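CYTH domain-containing protein (PDB 1YEM) is of unknown function but carries a CYTH domain, the tunnel fold of class IV adenylyl cyclases and triphosphatases, and so probably handles a phosphorylated ligand. Local coordinates at residues R35-E40 and R53-H58; Y64-E69 and E80-I85; K108-Y113 and E121-E126. All coordinates share one frame; numbering follows the deposited sequence.

Contact 1: residues R35-E40 and R53-H58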
loop_
_atom_site.group_PDB
_atom_site.type_symbol
_atom_site.label_atom_id
_atom_site.label_comp_id
_atom_site.label_asym_id
_atom_site.label_seq_id
_atom_site.Cartn_x
_atom_site.Cartn_y
_atom_site.Cartn_z
ATOM N N ARG B 35 10.233 -14.857 15.354
ATOM C CA ARG B 35 10.941 -14.004 14.411
ATOM C C ARG B 35 11.504 -12.736 15.022
ATOM O O ARG B 35 11.157 -12.355 16.126
ATOM C CB ARG B 35 10.042 -13.657 13.202
ATOM C CG ARG B 35 8.975 -12.653 13.481
ATOM N N TYR B 36 12.379 -12.097 14.251
ATOM C CA TYR B 36 13.100 -10.897 14.650
ATOM C C TYR B 36 12.945 -9.849 13.556
ATOM O O TYR B 36 13.133 -10.147 12.369
ATOM C CB TYR B 36 14.592 -11.232 14.855
ATOM C CG TYR B 36 15.468 -10.026 15.020
ATOM C CD1 TYR B 36 15.424 -9.276 16.182
ATOM C CD2 TYR B 36 16.331 -9.618 13.996
ATOM C CE1 TYR B 36 16.218 -8.151 16.339
ATOM C CE2 TYR B 36 17.140 -8.495 14.137
ATOM C CZ TYR B 36 17.080 -7.763 15.315
ATOM O OH TYR B 36 17.879 -6.655 15.485
ATOM N N GLU B 37 12.625 -8.627 13.949
ATOM C CA GLU B 37 12.398 -7.553 12.997
ATOM C C GLU B 37 13.032 -6.279 13.450
ATOM O O GLU B 37 12.794 -5.840 14.569
ATOM C CB GLU B 37 10.904 -7.296 12.831
ATOM C CG GLU B 37 10.153 -8.433 12.153
ATOM C CD GLU B 37 8.729 -8.051 11.712
ATOM O OE1 GLU B 37 8.048 -8.928 11.146
ATOM O OE2 GLU B 37 8.296 -6.893 11.926
ATOM N N GLU B 38 13.832 -5.673 12.569
ATOM C CA GLU B 38 14.280 -4.297 12.753
ATOM C C GLU B 38 13.308 -3.412 11.993
ATOM O O GLU B 38 13.328 -3.376 10.775
ATOM C CB GLU B 38 15.709 -4.110 12.239
ATOM C CG GLU B 38 16.726 -4.984 12.944
ATOM C CD GLU B 38 18.044 -5.088 12.192
ATOM O OE1 GLU B 38 18.879 -5.947 12.571
ATOM O OE2 GLU B 38 18.244 -4.323 11.225
ATOM N N GLN B 39 12.464 -2.699 12.729
ATOM C CA GLN B 39 11.343 -1.992 12.140
ATOM C C GLN B 39 11.547 -0.510 12.141
ATOM O O GLN B 39 12.076 0.044 13.086
ATOM C CB GLN B 39 10.052 -2.291 12.907
ATOM C CG GLN B 39 9.717 -3.768 13.033
ATOM C CD GLN B 39 8.606 -4.023 14.036
ATOM O OE1 GLN B 39 8.400 -3.243 14.947
ATOM N NE2 GLN B 39 7.891 -5.107 13.862
ATOM N N GLU B 40 11.101 0.124 11.062
ATOM C CA GLU B 40 10.975 1.565 10.995
ATOM C C GLU B 40 9.523 1.866 10.668
ATOM O O GLU B 40 8.999 1.407 9.652
ATOM C CB GLU B 40 11.886 2.152 9.929
ATOM C CG GLU B 40 11.842 3.677 9.912
ATOM C CD GLU B 40 12.582 4.296 8.737
ATOM O OE1 GLU B 40 12.395 5.510 8.511
ATOM O OE2 GLU B 40 13.339 3.587 8.043
ATOM N N ARG B 53 0.064 3.720 9.400
ATOM C CA ARG B 53 1.522 3.688 9.345
ATOM C C ARG B 53 2.068 2.795 8.249
ATOM O O ARG B 53 1.442 1.796 7.854
ATOM C CB ARG B 53 2.133 3.253 10.696
ATOM C CG ARG B 53 1.917 1.804 11.067
ATOM C CD ARG B 53 3.096 1.216 11.810
ATOM N NE ARG B 53 2.624 0.424 12.941
ATOM C CZ ARG B 53 2.136 -0.811 12.869
ATOM N NH1 ARG B 53 2.078 -1.470 11.725
ATOM N NH2 ARG B 53 1.728 -1.401 13.967
ATOM N N ILE B 54 3.245 3.180 7.768
ATOM C CA ILE B 54 4.027 2.378 6.848
ATOM C C ILE B 54 5.190 1.822 7.656
ATOM O O ILE B 54 5.886 2.568 8.337
ATOM C CB ILE B 54 4.575 3.213 5.652
ATOM C CG1 ILE B 54 3.443 4.011 4.967
ATOM C CG2 ILE B 54 5.275 2.325 4.643
ATOM C CD1 ILE B 54 2.214 3.214 4.625
ATOM N N ARG B 55 5.382 0.517 7.585
ATOM C CA ARG B 55 6.450 -0.134 8.307
ATOM C C ARG B 55 7.414 -0.706 7.319
ATOM O O ARG B 55 6.998 -1.410 6.410
ATOM C CB ARG B 55 5.903 -1.280 9.210
ATOM C CG ARG B 55 7.005 -2.243 9.789
ATOM C CD ARG B 55 6.442 -3.200 10.875
ATOM N NE ARG B 55 6.042 -2.448 12.055
ATOM C CZ ARG B 55 5.263 -2.897 13.036
ATOM N NH1 ARG B 55 4.943 -2.084 14.044
ATOM N NH2 ARG B 55 4.813 -4.125 13.037
ATOM N N GLY B 56 8.704 -0.439 7.525
ATOM C CA GLY B 56 9.763 -1.152 6.813
ATOM C C GLY B 56 10.527 -2.065 7.757
ATOM O O GLY B 56 10.805 -1.690 8.872
ATOM N N VAL B 57 10.835 -3.274 7.308
ATOM C CA VAL B 57 11.574 -4.252 8.107
ATOM C C VAL B 57 12.912 -4.535 7.404
ATOM O O VAL B 57 13.014 -5.440 6.555
ATOM C CB VAL B 57 10.775 -5.578 8.311
ATOM C CG1 VAL B 57 11.533 -6.512 9.248
ATOM C CG2 VAL B 57 9.379 -5.306 8.868
ATOM N N HIS B 58 13.926 -3.751 7.777
ATOM C CA HIS B 58 15.251 -3.760 7.127
ATOM C C HIS B 58 15.846 -5.143 6.955
ATOM O O HIS B 58 16.211 -5.532 5.851
ATOM C CB HIS B 58 16.235 -2.882 7.921
ATOM C CG HIS B 58 17.581 -2.749 7.276
ATOM N ND1 HIS B 58 18.732 -3.269 7.837
ATOM C CD2 HIS B 58 17.958 -2.171 6.107
ATOM C CE1 HIS B 58 19.758 -3.013 7.042
ATOM N NE2 HIS B 58 19.314 -2.350 5.986
#
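Gln-39 lays its amide over one face of the Arg-55 guanidinium, the two planes only 16° apart, with NE2 of Gln-39 3.3 Å from NH2 of Arg-55. Both nitrogens are donors, so the pair meets by flat overlap and not by a hydrogen bond. CG of Gln-39 is anti to the carbonyl carbon (chi1 -55°) and the chain is extended beyond it, which carries the amide over Arg-55. One N-H of NE2 is used on the same strand instead: it gives a nearly straight bond of 2.7 Å to OE2 of Glu-37, and this holds the amide turned as it is. OE2 of Glu-37 also lies 3.6 Å from CG2 of Val-57, while CB and CG of Glu-37 rest on CG1 of that valine. The carboxylate of Glu-37 may add some electrostatic attraction for Arg-55, although it sits well out of the guanidinium plane. Behind Arg-55, NH1 of Arg-53 stands over the opposite guanidinium face, 3.7 Å above the plane. The strongest polar partner of Arg-55 is Asp-41, salt-bridged to NE, and Asp-41 also lies in a long, weak ion pair with Arg-53.

Within these segments the backbones pair at Gln-39 with Val-57, a non-hydrogen-bonded pair, and at Glu-40 with Gly-56, a hydrogen-bonded one; the ladder runs on through Ile-54 and Val-42. Past Val-57 a weak bond runs from N of His-58 to O of Glu-38, and OE2 of Glu-38 lies 3.6 Å from ND1 of His-58, at the edge of the ring and in its plane. In this beta hairpin of the barrel, strand 32-44 is bordered on its other side by strand 102-115, strand 50-57 by strand 62-70, and Phe-88 of helix 88-97 packs against Glu-40 and Ile-54.

Contact 2: residues Y64-E69 and E80-I85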
loop_
_atom_site.group_PDB
_atom_site.type_symbol
_atom_site.label_atom_id
_atom_site.label_comp_id
_atom_site.label_asym_id
_atom_site.label_seq_id
_atom_site.Cartn_x
_atom_site.Cartn_y
_atom_site.Cartn_z
ATOM N N TYR B 64 5.139 -2.917 4.924
ATOM C CA TYR B 64 3.735 -3.087 5.235
ATOM C C TYR B 64 3.064 -1.767 5.356
ATOM O O TYR B 64 3.680 -0.796 5.709
ATOM C CB TYR B 64 3.563 -3.844 6.557
ATOM C CG TYR B 64 4.245 -5.169 6.533
ATOM C CD1 TYR B 64 5.584 -5.281 6.891
ATOM C CD2 TYR B 64 3.566 -6.315 6.120
ATOM C CE1 TYR B 64 6.236 -6.506 6.852
ATOM C CE2 TYR B 64 4.199 -7.545 6.077
ATOM C CZ TYR B 64 5.543 -7.633 6.444
ATOM O OH TYR B 64 6.199 -8.836 6.396
ATOM N N LEU B 65 1.785 -1.764 5.041
ATOM C CA LEU B 65 0.913 -0.655 5.291
ATOM C C LEU B 65 -0.110 -1.153 6.291
ATOM O O LEU B 65 -0.718 -2.200 6.082
ATOM C CB LEU B 65 0.229 -0.222 4.003
ATOM C CG LEU B 65 -0.650 1.041 4.092
ATOM C CD1 LEU B 65 -0.692 1.762 2.743
ATOM C CD2 LEU B 65 -2.073 0.712 4.570
ATOM N N THR B 66 -0.276 -0.418 7.388
ATOM C CA THR B 66 -1.169 -0.841 8.465
ATOM C C THR B 66 -2.153 0.266 8.829
ATOM O O THR B 66 -1.772 1.423 8.976
ATOM C CB THR B 66 -0.370 -1.236 9.721
ATOM O OG1 THR B 66 0.608 -2.229 9.375
ATOM C CG2 THR B 66 -1.289 -1.794 10.802
ATOM N N PHE B 67 -3.421 -0.102 8.932
ATOM C CA PHE B 67 -4.452 0.788 9.452
ATOM C C PHE B 67 -5.052 0.134 10.692
ATOM O O PHE B 67 -5.339 -1.047 10.668
ATOM C CB PHE B 67 -5.547 1.038 8.404
ATOM C CG PHE B 67 -6.777 1.679 8.961
ATOM C CD1 PHE B 67 -6.894 3.058 9.017
ATOM C CD2 PHE B 67 -7.818 0.901 9.461
ATOM C CE1 PHE B 67 -8.032 3.651 9.565
ATOM C CE2 PHE B 67 -8.948 1.485 10.003
ATOM C CZ PHE B 67 -9.060 2.855 10.054
ATOM N N LYS B 68 -5.216 0.904 11.766
ATOM C CA LYS B 68 -5.896 0.414 12.972
ATOM C C LYS B 68 -7.012 1.339 13.430
ATOM O O LYS B 68 -6.934 2.547 13.259
ATOM C CB LYS B 68 -4.918 0.252 14.150
ATOM C CG LYS B 68 -3.846 -0.776 13.969
ATOM C CD LYS B 68 -3.135 -1.016 15.279
ATOM C CE LYS B 68 -1.854 -1.825 15.108
ATOM N NZ LYS B 68 -1.134 -1.944 16.403
ATOM N N GLU B 69 -8.041 0.749 14.024
ATOM C CA GLU B 69 -8.976 1.487 14.866
ATOM C C GLU B 69 -8.750 1.090 16.309
ATOM O O GLU B 69 -8.864 -0.089 16.668
ATOM C CB GLU B 69 -10.428 1.210 14.474
ATOM C CG GLU B 69 -10.991 2.216 13.483
ATOM C CD GLU B 69 -12.142 1.647 12.676
ATOM O OE1 GLU B 69 -13.056 1.063 13.314
ATOM O OE2 GLU B 69 -12.127 1.778 11.416
ATOM N N GLU B 80 -7.479 -4.086 13.178
ATOM C CA GLU B 80 -6.347 -3.845 12.294
ATOM C C GLU B 80 -6.584 -4.387 10.890
ATOM O O GLU B 80 -7.091 -5.489 10.723
ATOM C CB GLU B 80 -5.073 -4.468 12.890
ATOM C CG GLU B 80 -3.868 -4.441 11.938
ATOM C CD GLU B 80 -2.559 -4.826 12.604
ATOM O OE1 GLU B 80 -1.511 -4.699 11.950
ATOM O OE2 GLU B 80 -2.574 -5.259 13.775
ATOM N N VAL B 81 -6.203 -3.598 9.886
ATOM C CA VAL B 81 -6.081 -4.094 8.513
ATOM C C VAL B 81 -4.666 -3.809 8.027
ATOM O O VAL B 81 -4.217 -2.654 8.055
ATOM C CB VAL B 81 -7.074 -3.407 7.521
ATOM C CG1 VAL B 81 -7.069 -4.147 6.194
ATOM C CG2 VAL B 81 -8.465 -3.375 8.081
ATOM N N GLU B 82 -3.964 -4.844 7.581
ATOM C CA GLU B 82 -2.650 -4.638 7.002
ATOM C C GLU B 82 -2.320 -5.580 5.839
ATOM O O GLU B 82 -2.877 -6.664 5.697
ATOM C CB GLU B 82 -1.566 -4.690 8.087
ATOM C CG GLU B 82 -0.940 -6.018 8.333
ATOM C CD GLU B 82 0.248 -5.930 9.292
ATOM O OE1 GLU B 82 0.455 -4.861 9.930
ATOM O OE2 GLU B 82 0.986 -6.940 9.410
ATOM N N PHE B 83 -1.415 -5.122 4.998
ATOM C CA PHE B 83 -0.955 -5.899 3.867
ATOM C C PHE B 83 0.439 -5.444 3.524
ATOM O O PHE B 83 0.866 -4.335 3.876
ATOM C CB PHE B 83 -1.889 -5.729 2.644
ATOM C CG PHE B 83 -2.174 -4.296 2.284
ATOM C CD1 PHE B 83 -1.404 -3.636 1.362
ATOM C CD2 PHE B 83 -3.220 -3.610 2.886
ATOM C CE1 PHE B 83 -1.658 -2.293 1.041
ATOM C CE2 PHE B 83 -3.491 -2.288 2.559
ATOM C CZ PHE B 83 -2.705 -1.631 1.638
ATOM N N GLU B 84 1.138 -6.312 2.835
ATOM C CA GLU B 84 2.468 -6.039 2.387
ATOM C C GLU B 84 2.452 -5.069 1.217
ATOM O O GLU B 84 1.503 -5.045 0.414
ATOM C CB GLU B 84 3.133 -7.344 1.956
ATOM C CG GLU B 84 4.627 -7.309 2.008
ATOM C CD GLU B 84 5.241 -8.676 1.786
ATOM O OE1 GLU B 84 4.572 -9.686 2.100
ATOM O OE2 GLU B 84 6.392 -8.727 1.306
ATOM N N ILE B 85 3.507 -4.272 1.130
ATOM C CA ILE B 85 3.735 -3.405 -0.006
ATOM C C ILE B 85 5.145 -3.655 -0.547
ATOM O O ILE B 85 6.010 -4.206 0.155
ATOM C CB ILE B 85 3.529 -1.912 0.344
ATOM C CG1 ILE B 85 4.600 -1.437 1.328
ATOM C CG2 ILE B 85 2.127 -1.707 0.891
ATOM C CD1 ILE B 85 4.334 -0.077 1.966
#
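Leu-65 and Phe-83 lie side by side on the apolar face of this hairpin, CD2 of the leucine 3.8 Å from CZ of the ring and its CB over one ring face. Phe-83 has CG between its backbone N and carbonyl carbon (chi1 51°), which swings the ring across to Leu-65. CG2 of Ile-85 closes on CB of Leu-65 at 3.9 Å. Beneath these residues, two hydrogen-bonded pairs, Leu-65 with Phe-83 and Phe-67 with Val-81, keep the backbones tightly zipped; the bond from N of Phe-67 to O of Val-81 measures 2.8 Å and is almost straight.

The polar face, with Tyr-64, Thr-66, Lys-68 and three glutamates, is looser and, apart from buried Thr-66, partly exposed. Its firm link runs from OG1 of Thr-66 to OE1 of Glu-82, 2.7 Å long, reaching the carboxylate oxygen on its anti side, 31° out of plane. Lys-68 runs alongside Glu-80, but NZ of Lys-68 stays 4.5 Å from OE2 of Glu-80, too far for a salt bridge; the lysine makes a cation-pi contact with Phe-78.

Strand 50-57 flanks strand 62-70. Helix 88-97 covers the apolar face through Phe-95 and Ala-91, joined there by Val-94 and Ala-91 of the second subunit.

Contact 3: residues K108-Y113 and E121-E126; sequences KKRWVY and EVNRVE
Charge and hydrogen bonding meet at Arg-110, whose guanidinium is engaged by Glu-121 and Asn-123 together. Its NE donates to OD1 of Asn-123 at 3.0 Å, close to the guanidinium plane, with a weaker bond from NH1 to the same oxygen. The amide stands nearly upright to the guanidinium, their planes 85° apart. OE1 of Glu-121 instead sits over the centre of one guanidinium face, making a salt bridge to NH1 at 3.3 Å in which no N-H points at the oxygen. A bend at chi3 (-71°) turns the head of Arg-110 toward these partners.

Apolar contacts are lighter. CG2 of Val-122 touches CD2 of Tyr-113 at 4.0 Å, and CB of Lys-108 lies against CG2 of Val-125 at 3.8 Å.

Backbone bonds tie the strands together: Lys-109 with Arg-124 and Trp-111 with Val-122 are hydrogen-bonded antiparallel pairs, with N of Arg-124 2.8 Å from O of Lys-109.

Strands 102-115 and 118-125 thus form a regular hairpin in an antiparallel barrel. Charged residues such as Lys-108, Arg-110 and Glu-121 on one face are consistent with the polar tunnel of CYTH proteins, which in relatives binds phosphates and metal ions.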
loop_
_atom_site.group_PDB
_atom_site.type_symbol
_atom_site.label_atom_id
_atom_site.label_comp_id
_atom_site.label_asym_id
_atom_site.label_seq_id
_atom_site.Cartn_x
_atom_site.Cartn_y
_atom_site.Cartn_z
ATOM N N LYS B 108 12.517 0.511 16.121
ATOM C CA LYS B 108 12.552 -0.455 17.186
ATOM C C LYS B 108 13.013 -1.793 16.657
ATOM O O LYS B 108 12.876 -2.086 15.466
ATOM C CB LYS B 108 11.174 -0.557 17.886
ATOM C CG LYS B 108 10.019 -1.127 17.033
ATOM C CD LYS B 108 8.591 -0.796 17.664
ATOM C CE LYS B 108 7.462 -1.603 16.977
ATOM N NZ LYS B 108 6.083 -1.247 17.400
ATOM N N LYS B 109 13.621 -2.568 17.549
ATOM C CA LYS B 109 13.908 -3.982 17.334
ATOM C C LYS B 109 12.855 -4.796 18.082
ATOM O O LYS B 109 12.454 -4.447 19.215
ATOM C CB LYS B 109 15.288 -4.333 17.865
ATOM C CG LYS B 109 16.420 -3.640 17.130
ATOM C CD LYS B 109 17.786 -3.926 17.762
ATOM C CE LYS B 109 18.853 -2.946 17.227
ATOM N NZ LYS B 109 20.238 -3.500 17.264
ATOM N N ARG B 110 12.404 -5.878 17.460
ATOM C CA ARG B 110 11.371 -6.688 18.041
ATOM C C ARG B 110 11.642 -8.160 17.870
ATOM O O ARG B 110 11.902 -8.609 16.769
ATOM C CB ARG B 110 10.036 -6.361 17.416
ATOM C CG ARG B 110 8.990 -7.420 17.690
ATOM C CD ARG B 110 7.758 -7.132 16.993
ATOM N NE ARG B 110 7.113 -6.018 17.603
ATOM C CZ ARG B 110 6.011 -5.454 17.117
ATOM N NH1 ARG B 110 5.477 -4.410 17.762
ATOM N NH2 ARG B 110 5.440 -5.936 15.992
ATOM N N TRP B 111 11.560 -8.901 18.981
ATOM C CA TRP B 111 11.627 -10.355 18.972
ATOM C C TRP B 111 10.247 -10.864 19.294
ATOM O O TRP B 111 9.654 -10.463 20.283
ATOM C CB TRP B 111 12.579 -10.877 20.044
ATOM C CG TRP B 111 14.050 -10.608 19.808
ATOM C CD1 TRP B 111 14.970 -11.474 19.285
ATOM C CD2 TRP B 111 14.756 -9.409 20.117
ATOM N NE1 TRP B 111 16.212 -10.885 19.257
ATOM C CE2 TRP B 111 16.106 -9.614 19.759
ATOM C CE3 TRP B 111 14.381 -8.174 20.667
ATOM C CZ2 TRP B 111 17.078 -8.629 19.920
ATOM C CZ3 TRP B 111 15.351 -7.196 20.831
ATOM C CH2 TRP B 111 16.685 -7.429 20.453
ATOM N N VAL B 112 9.729 -11.730 18.436
ATOM C CA VAL B 112 8.435 -12.335 18.645
ATOM C C VAL B 112 8.635 -13.751 19.192
ATOM O O VAL B 112 9.361 -14.556 18.603
ATOM C CB VAL B 112 7.622 -12.357 17.348
ATOM C CG1 VAL B 112 6.248 -12.971 17.591
ATOM C CG2 VAL B 112 7.484 -10.932 16.780
ATOM N N TYR B 113 8.010 -14.020 20.341
ATOM C CA TYR B 113 7.961 -15.352 20.952
ATOM C C TYR B 113 6.512 -15.801 21.052
ATOM O O TYR B 113 5.608 -14.980 21.034
ATOM C CB TYR B 113 8.593 -15.332 22.341
ATOM C CG TYR B 113 10.077 -15.080 22.296
ATOM C CD1 TYR B 113 10.971 -16.130 22.134
ATOM C CD2 TYR B 113 10.592 -13.779 22.392
ATOM C CE1 TYR B 113 12.331 -15.905 22.075
ATOM C CE2 TYR B 113 11.953 -13.545 22.337
ATOM C CZ TYR B 113 12.815 -14.602 22.176
ATOM O OH TYR B 113 14.168 -14.375 22.111
ATOM N N GLU B 121 5.852 -9.949 22.387
ATOM C CA GLU B 121 6.644 -9.108 21.509
ATOM C C GLU B 121 7.571 -8.273 22.335
ATOM O O GLU B 121 7.167 -7.294 22.937
ATOM C CB GLU B 121 5.751 -8.223 20.648
ATOM C CG GLU B 121 4.787 -9.013 19.800
ATOM C CD GLU B 121 3.997 -8.152 18.872
ATOM O OE1 GLU B 121 3.816 -6.944 19.155
ATOM O OE2 GLU B 121 3.542 -8.677 17.846
ATOM N N VAL B 122 8.829 -8.672 22.353
ATOM C CA VAL B 122 9.854 -7.960 23.086
ATOM C C VAL B 122 10.403 -6.831 22.199
ATOM O O VAL B 122 11.000 -7.084 21.166
ATOM C CB VAL B 122 10.975 -8.921 23.516
ATOM C CG1 VAL B 122 11.937 -8.235 24.454
ATOM C CG2 VAL B 122 10.362 -10.178 24.191
ATOM N N ASN B 123 10.182 -5.594 22.632
ATOM C CA ASN B 123 10.543 -4.402 21.873
ATOM C C ASN B 123 11.604 -3.549 22.542
ATOM O O ASN B 123 11.481 -3.172 23.718
ATOM C CB ASN B 123 9.310 -3.534 21.660
ATOM C CG ASN B 123 8.272 -4.225 20.864
ATOM O OD1 ASN B 123 8.254 -4.105 19.664
ATOM N ND2 ASN B 123 7.423 -4.996 21.520
ATOM N N ARG B 124 12.640 -3.232 21.772
ATOM C CA ARG B 124 13.623 -2.248 22.166
ATOM C C ARG B 124 13.459 -1.048 21.235
ATOM O O ARG B 124 13.785 -1.112 20.053
ATOM C CB ARG B 124 15.025 -2.844 22.083
ATOM C CG ARG B 124 16.126 -1.845 22.240
ATOM C CD ARG B 124 17.376 -2.503 22.793
ATOM N NE ARG B 124 17.401 -2.460 24.265
ATOM C CZ ARG B 124 18.404 -2.901 25.003
ATOM N NH1 ARG B 124 19.463 -3.421 24.427
ATOM N NH2 ARG B 124 18.338 -2.818 26.319
ATOM N N VAL B 125 12.949 0.032 21.791
ATOM C CA VAL B 125 12.459 1.161 21.020
ATOM C C VAL B 125 13.400 2.342 21.213
ATOM O O VAL B 125 13.525 2.873 22.338
ATOM C CB VAL B 125 11.019 1.529 21.464
ATOM C CG1 VAL B 125 10.442 2.650 20.605
ATOM C CG2 VAL B 125 10.104 0.284 21.405
ATOM N N GLU B 126 14.076 2.730 20.127
ATOM C CA GLU B 126 15.027 3.846 20.139
ATOM C C GLU B 126 14.444 5.104 20.793
ATOM O O GLU B 126 13.365 5.561 20.420
ATOM C CB GLU B 126 15.453 4.201 18.718
ATOM C CG GLU B 126 16.587 3.374 18.158
ATOM C CD GLU B 126 17.163 3.974 16.881
ATOM O OE1 GLU B 126 17.838 3.238 16.130
ATOM O OE2 GLU B 126 16.935 5.183 16.616
#

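In the fold
All three contacts are antiparallel hairpins of one closed barrel, each partly buried. Contacts 1 and 2 join through neighbouring strands 50-57 and 62-70, and contacts 1 and 3 through strands 32-44 and 102-115; contacts 2 and 3 do not touch, their centres about 19 Å apart. Contact 3 lies nearest the chain centre and contact 2 farthest out, where the second subunit packs on its apolar face. Contact 2 accordingly pairs a hydrophobic face with a polar, glutamate-rich one, whereas contacts 1 and 3 centre on arginines held by amide and carboxylate groups, with Arg-55 and Arg-110 close to each other. Five residue pairs bridge each of contacts 2 and 3 but two bridge contact 1.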